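Local atomic coordinates of type IV pilin protein (Neisseria meningitidis, PDB entry 5V0M), a protein that is the non-core minor pilin PilV of type IV pili and probably contributes to the adhesive functions of the pilus. Residues Leu16-Asn19 with Ala20-Met23; Asp64-Pro67 with Thr68-Asp71. All coordinates share one frame; numbering follows the deposited sequence.

From the N terminus the chain runs first through helix 3-30, where interaction 1 lies. Its bonds each span about one helical turn and close no longer loop. The chain then forms the four-stranded antiparallel sheet, against which the helix packs as in other pilins. Interaction 2 comes where strand 59-65 ends, and closes a tight turn on the way to strand 76-80. The two contacts follow in series, neither nested nor crossed. The centres of interactions 1 and 2 are about 21 Å apart, on opposite sides of the chain's centre. The side chains of L16, N19, A20 and M23, which belong to interaction 1, also pack on the sheet. Interaction 2 ties the loop back to the helix, through N70 and R8, and to the segment before strand 47-54.

Interaction 1: Leu16-Asn19 with Ala20-Met23; sequences LLHN and AQTM
The carbonyl oxygen of H18 is gripped twice by T22 one helical turn later. T22 N donates to H18 O at 3.0 Å, and T22 OG1 donates to H18 O at 3.2 Å. The two donors arrive from opposite faces of the carbonyl plane. The T22 hydroxyl folds back because OG1 sits beside its own backbone N, with chi1 at -65°. A water adds a third bond, donating to H18 O at 3.1 Å.

The tight part is the sheet-facing side of helix 3-30. L16 O accepts from A20 N at 2.9 Å. The methyl A20 CB lies 3.6 Å from L16 O and meets F59 and L79 of the sheet. M23, a selenomethionine, brings CG within 3.3 Å of N19 O. N19 is buried beside L61 and V49, and its OD1 accepts from the backbone N of K42.

The loose side carries H18 and Q21, both exposed. Their side chains run side by side in the same direction, with imidazole and amide planes 48° apart. H18 ND1 and Q21 OE1 stay 3.7 Å apart. The helix is thus amphipathic here: mostly apolar groups meet the sheet, while the outer face relies on main-chain bonds and the T22 hydroxyl, with H18 and Q21 only loosely linked, through the same water, whose bond to Q21 OE1 is weak.

Interaction 2: Asp64-Pro67 with Thr68-Asp71; sequences DPNP and TTND
The carboxamide of N66 lies alongside T68, both side chains pointing the same way. N66 OD1 accepts the backbone N of T68 at 2.8 Å and approaches T68 CB at 3.3 Å. This is an Asx turn. The donor is tilted only 15° from the plane of the amide carbonyl. With CG anti to the backbone N of N66 (chi1 180°), OD1 is carried forward, along the run of the chain, to meet it.

The backbone of N66 makes the second bond. N70 N donates to N66 O at 2.8 Å, closing an alpha-turn that starts at the same residue. The bond is bent at hydrogen, 132°. N70 CB packs close to that oxygen too, 3.1 Å from N66 O. On the surface, D71 CB comes within 3.2 Å of P67 O.

The T69 side chain slants across that of N66, with T69 OG1 3.7 Å from N66 CB. Its hydroxyl is hydrogen-bonded to K45 O. N70 is buried and uses both ends of its amide: OD1 takes a bond from R8 NH1 of helix 3-30, and ND2 gives one to Y46 O. The turn leads from strand 59-65 toward C75, which is disulfide-bonded to C94. N66 accepts twice and so pins both the start and the close of the turn. The positive charge of R8 would probably polarise the N70 amide through OD1, and this bond fixes the turn to the helix.

Interaction 1: Leu16-Asn19 with Ala20-Met23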
ATOM      1  N   LEU A  16      -4.535  -1.016  -0.641  1.00  5.36           N
ATOM      2  CA  LEU A  16      -3.992  -0.197   0.441  1.00  5.33           C
ATOM      3  C   LEU A  16      -5.115   0.437   1.255  1.00  5.10           C
ATOM      4  O   LEU A  16      -5.073   0.432   2.493  1.00  6.55           O
ATOM      5  CB  LEU A  16      -3.046   0.875  -0.086  1.00  6.09           C
ATOM      6  CG  LEU A  16      -1.743   0.327  -0.648  1.00  6.27           C
ATOM      7  CD1 LEU A  16      -1.039   1.373  -1.506  1.00 11.72           C
ATOM      8  CD2 LEU A  16      -0.841  -0.121   0.448  1.00  8.14           C
ATOM      9  N   LEU A  17      -6.136   0.989   0.583  1.00  7.36           N
ATOM     10  CA  LEU A  17      -7.216   1.640   1.318  1.00  9.58           C
ATOM     11  C   LEU A  17      -7.922   0.639   2.222  1.00  8.92           C
ATOM     12  O   LEU A  17      -8.265   0.966   3.367  1.00  8.13           O
ATOM     13  CB  LEU A  17      -8.201   2.308   0.353  1.00  9.42           C
ATOM     14  CG  LEU A  17      -7.597   3.512  -0.364  1.00 11.77           C
ATOM     15  CD1 LEU A  17      -8.484   3.925  -1.558  1.00 16.77           C
ATOM     16  CD2 LEU A  17      -7.386   4.700   0.572  1.00 12.78           C
ATOM     17  N   HIS A  18      -8.139  -0.593   1.745  1.00  9.94           N
ATOM     18  CA  HIS A  18      -8.777  -1.605   2.583  1.00 10.37           C
ATOM     19  C   HIS A  18      -7.930  -1.912   3.815  1.00  8.24           C
ATOM     20  O   HIS A  18      -8.451  -2.029   4.937  1.00  9.27           O
ATOM     21  CB  HIS A  18      -9.027  -2.872   1.781  1.00 14.68           C
ATOM     22  CG  HIS A  18     -10.149  -2.750   0.800  1.00 24.16           C
ATOM     23  ND1 HIS A  18     -11.049  -1.705   0.825  1.00 39.74           N
ATOM     24  CD2 HIS A  18     -10.518  -3.540  -0.235  1.00 22.90           C
ATOM     25  CE1 HIS A  18     -11.923  -1.857  -0.154  1.00 27.09           C
ATOM     26  NE2 HIS A  18     -11.626  -2.965  -0.808  1.00 27.64           N
ATOM     27  N   ASN A  19      -6.616  -2.060   3.629  1.00  6.56           N
ATOM     28  CA  ASN A  19      -5.733  -2.293   4.765  1.00  8.33           C
ATOM     29  C   ASN A  19      -5.802  -1.125   5.738  1.00  6.99           C
ATOM     30  O   ASN A  19      -5.842  -1.324   6.958  1.00  9.19           O
ATOM     31  CB  ASN A  19      -4.290  -2.537   4.305  1.00  7.64           C
ATOM     32  CG  ASN A  19      -4.053  -3.964   3.876  1.00  9.27           C
ATOM     33  OD1 ASN A  19      -4.248  -4.900   4.642  1.00 14.53           O
ATOM     34  ND2 ASN A  19      -3.637  -4.147   2.627  1.00  9.16           N
ATOM     35  N   ALA A  20      -5.817   0.107   5.229  1.00  8.19           N
ATOM     36  CA  ALA A  20      -5.865   1.259   6.122  1.00  8.38           C
ATOM     37  C   ALA A  20      -7.165   1.295   6.908  1.00  7.42           C
ATOM     38  O   ALA A  20      -7.174   1.662   8.094  1.00  9.57           O
ATOM     39  CB  ALA A  20      -5.679   2.542   5.320  1.00 10.20           C
ATOM     40  N   GLN A  21      -8.275   0.912   6.285  1.00  9.09           N
ATOM     41  CA  GLN A  21      -9.539   0.856   7.007  1.00 12.05           C
ATOM     42  C   GLN A  21      -9.496  -0.176   8.126  1.00  9.37           C
ATOM     43  O   GLN A  21      -9.982   0.078   9.247  1.00 11.11           O
ATOM     44  CB  GLN A  21     -10.654   0.512   6.021  1.00 15.44           C
ATOM     45  CG  GLN A  21     -10.979   1.645   5.099  1.00 19.74           C
ATOM     46  CD  GLN A  21     -11.875   1.242   3.937  1.00 32.37           C
ATOM     47  OE1 GLN A  21     -12.312   0.092   3.834  1.00 34.63           O
ATOM     48  NE2 GLN A  21     -12.143   2.195   3.044  1.00 36.23           N
ATOM     49  N   THR A  22      -8.921  -1.344   7.858  1.00 10.98           N
ATOM     50  CA  THR A  22      -8.781  -2.371   8.882  1.00 12.35           C
ATOM     51  C   THR A  22      -7.966  -1.859  10.055  1.00 11.38           C
ATOM     52  O   THR A  22      -8.311  -2.100  11.224  1.00 12.58           O
ATOM     53  CB  THR A  22      -8.107  -3.584   8.254  1.00 13.31           C
ATOM     54  OG1 THR A  22      -8.981  -4.123   7.262  1.00 14.28           O
ATOM     55  CG2 THR A  22      -7.804  -4.654   9.304  1.00 17.80           C
HETATM   56  N   MSE A  23      -6.920  -1.095   9.789  0.56 10.99           N
HETATM   57  CA  MSE A  23      -6.084  -0.609  10.880  0.56 10.74           C
HETATM   58  C   MSE A  23      -6.757   0.557  11.598  0.56  7.99           C
HETATM   59  O   MSE A  23      -6.542   0.778  12.802  0.56  7.92           O
HETATM   60  CB  MSE A  23      -4.715  -0.229  10.352  0.56 12.63           C
HETATM   61  CG  MSE A  23      -4.003  -1.425   9.741  0.56 13.19           C
HETATM   62 SE   MSE A  23      -2.176  -1.041   9.211  0.56 12.81          SE
HETATM   63  CE  MSE A  23      -1.441  -0.528  10.945  0.56 13.71           C
TER
HETATM   64  O   HOH W   1     -11.313  -3.118   4.789  1.00 27.13           O

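Interaction 2: Asp64-Pro67 with Thr68-Asp71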
ATOM      1  N   ASP A  64       5.165  -2.762  -2.697  1.00  4.73           N
ATOM      2  CA  ASP A  64       6.303  -2.923  -3.578  1.00  6.05           C
ATOM      3  C   ASP A  64       5.919  -3.868  -4.705  1.00  7.33           C
ATOM      4  O   ASP A  64       5.307  -4.914  -4.440  1.00  6.53           O
ATOM      5  CB  ASP A  64       7.489  -3.526  -2.820  1.00  7.75           C
ATOM      6  CG  ASP A  64       8.173  -2.519  -1.895  1.00 10.01           C
ATOM      7  OD1 ASP A  64       9.033  -1.764  -2.407  1.00 12.71           O
ATOM      8  OD2 ASP A  64       7.835  -2.471  -0.700  1.00 14.32           O
ATOM      9  N   PRO A  65       6.251  -3.571  -5.955  1.00  6.09           N
ATOM     10  CA  PRO A  65       5.857  -4.453  -7.054  1.00  6.66           C
ATOM     11  C   PRO A  65       6.443  -5.850  -6.917  1.00  6.45           C
ATOM     12  O   PRO A  65       7.594  -6.045  -6.526  1.00  8.55           O
ATOM     13  CB  PRO A  65       6.367  -3.733  -8.316  1.00  7.57           C
ATOM     14  CG  PRO A  65       7.279  -2.688  -7.854  1.00 13.37           C
ATOM     15  CD  PRO A  65       6.932  -2.368  -6.435  1.00  6.78           C
ATOM     16  N   ASN A  66       5.634  -6.826  -7.289  1.00  6.67           N
ATOM     17  CA  ASN A  66       6.056  -8.216  -7.251  1.00  7.27           C
ATOM     18  C   ASN A  66       6.684  -8.552  -8.596  1.00  6.68           C
ATOM     19  O   ASN A  66       5.975  -8.553  -9.600  1.00  6.69           O
ATOM     20  CB  ASN A  66       4.835  -9.079  -7.015  1.00  7.35           C
ATOM     21  CG  ASN A  66       5.150 -10.529  -6.959  1.00 10.87           C
ATOM     22  OD1 ASN A  66       6.056 -11.010  -7.635  1.00 14.18           O
ATOM     23  ND2 ASN A  66       4.366 -11.260  -6.182  1.00 14.22           N
ATOM     24  N   PRO A  67       7.991  -8.820  -8.676  1.00  6.88           N
ATOM     25  CA  PRO A  67       8.589  -9.066  -9.993  1.00  9.36           C
ATOM     26  C   PRO A  67       8.191 -10.377 -10.650  1.00  7.32           C
ATOM     27  O   PRO A  67       8.401 -10.516 -11.857  1.00  9.25           O
ATOM     28  CB  PRO A  67      10.105  -9.036  -9.749  1.00 10.08           C
ATOM     29  CG  PRO A  67      10.294  -8.624  -8.407  1.00 13.14           C
ATOM     30  CD  PRO A  67       9.001  -8.712  -7.622  1.00  7.46           C
ATOM     31  N   THR A  68       7.630 -11.324  -9.917  1.00  6.77           N
ATOM     32  CA  THR A  68       7.155 -12.542 -10.570  1.00  7.66           C
ATOM     33  C   THR A  68       5.990 -12.251 -11.501  1.00  6.83           C
ATOM     34  O   THR A  68       5.963 -12.715 -12.641  1.00  8.31           O
ATOM     35  CB  THR A  68       6.752 -13.566  -9.527  1.00  7.54           C
ATOM     36  OG1 THR A  68       7.916 -14.004  -8.800  1.00 11.08           O
ATOM     37  CG2 THR A  68       6.087 -14.787 -10.163  1.00 12.64           C
ATOM     38  N   THR A  69       5.009 -11.485 -11.025  1.00  5.86           N
ATOM     39  CA  THR A  69       3.793 -11.240 -11.790  1.00  6.18           C
ATOM     40  C   THR A  69       3.760  -9.857 -12.421  1.00  7.20           C
ATOM     41  O   THR A  69       2.902  -9.600 -13.281  1.00  8.14           O
ATOM     42  CB  THR A  69       2.594 -11.314 -10.855  1.00  5.84           C
ATOM     43  OG1 THR A  69       2.798 -10.350  -9.826  1.00  7.10           O
ATOM     44  CG2 THR A  69       2.384 -12.704 -10.259  1.00  8.41           C
ATOM     45  N   ASN A  70       4.616  -8.947 -11.975  1.00  6.42           N
ATOM     46  CA  ASN A  70       4.545  -7.541 -12.339  1.00  6.64           C
ATOM     47  C   ASN A  70       5.921  -7.015 -12.703  1.00  7.86           C
ATOM     48  O   ASN A  70       6.261  -5.878 -12.404  1.00  8.65           O
ATOM     49  CB  ASN A  70       3.942  -6.753 -11.188  1.00  6.90           C
ATOM     50  CG  ASN A  70       3.240  -5.484 -11.630  1.00  6.39           C
ATOM     51  OD1 ASN A  70       2.990  -5.254 -12.808  1.00  8.18           O
ATOM     52  ND2 ASN A  70       2.916  -4.649 -10.662  1.00  8.62           N
ATOM     53  N   ASP A  71       6.713  -7.808 -13.412  1.00  9.21           N
ATOM     54  CA  ASP A  71       8.080  -7.407 -13.720  1.00 10.75           C
ATOM     55  C   ASP A  71       8.043  -6.203 -14.648  1.00  9.50           C
ATOM     56  O   ASP A  71       7.180  -6.086 -15.518  1.00 14.37           O
ATOM     57  CB  ASP A  71       8.847  -8.559 -14.383  1.00 10.71           C
ATOM     58  CG  ASP A  71      10.361  -8.417 -14.257  1.00 25.50           C
ATOM     59  OD1 ASP A  71      11.061  -9.097 -15.031  1.00 19.82           O
ATOM     60  OD2 ASP A  71      10.857  -7.656 -13.394  1.00 17.76           O
TER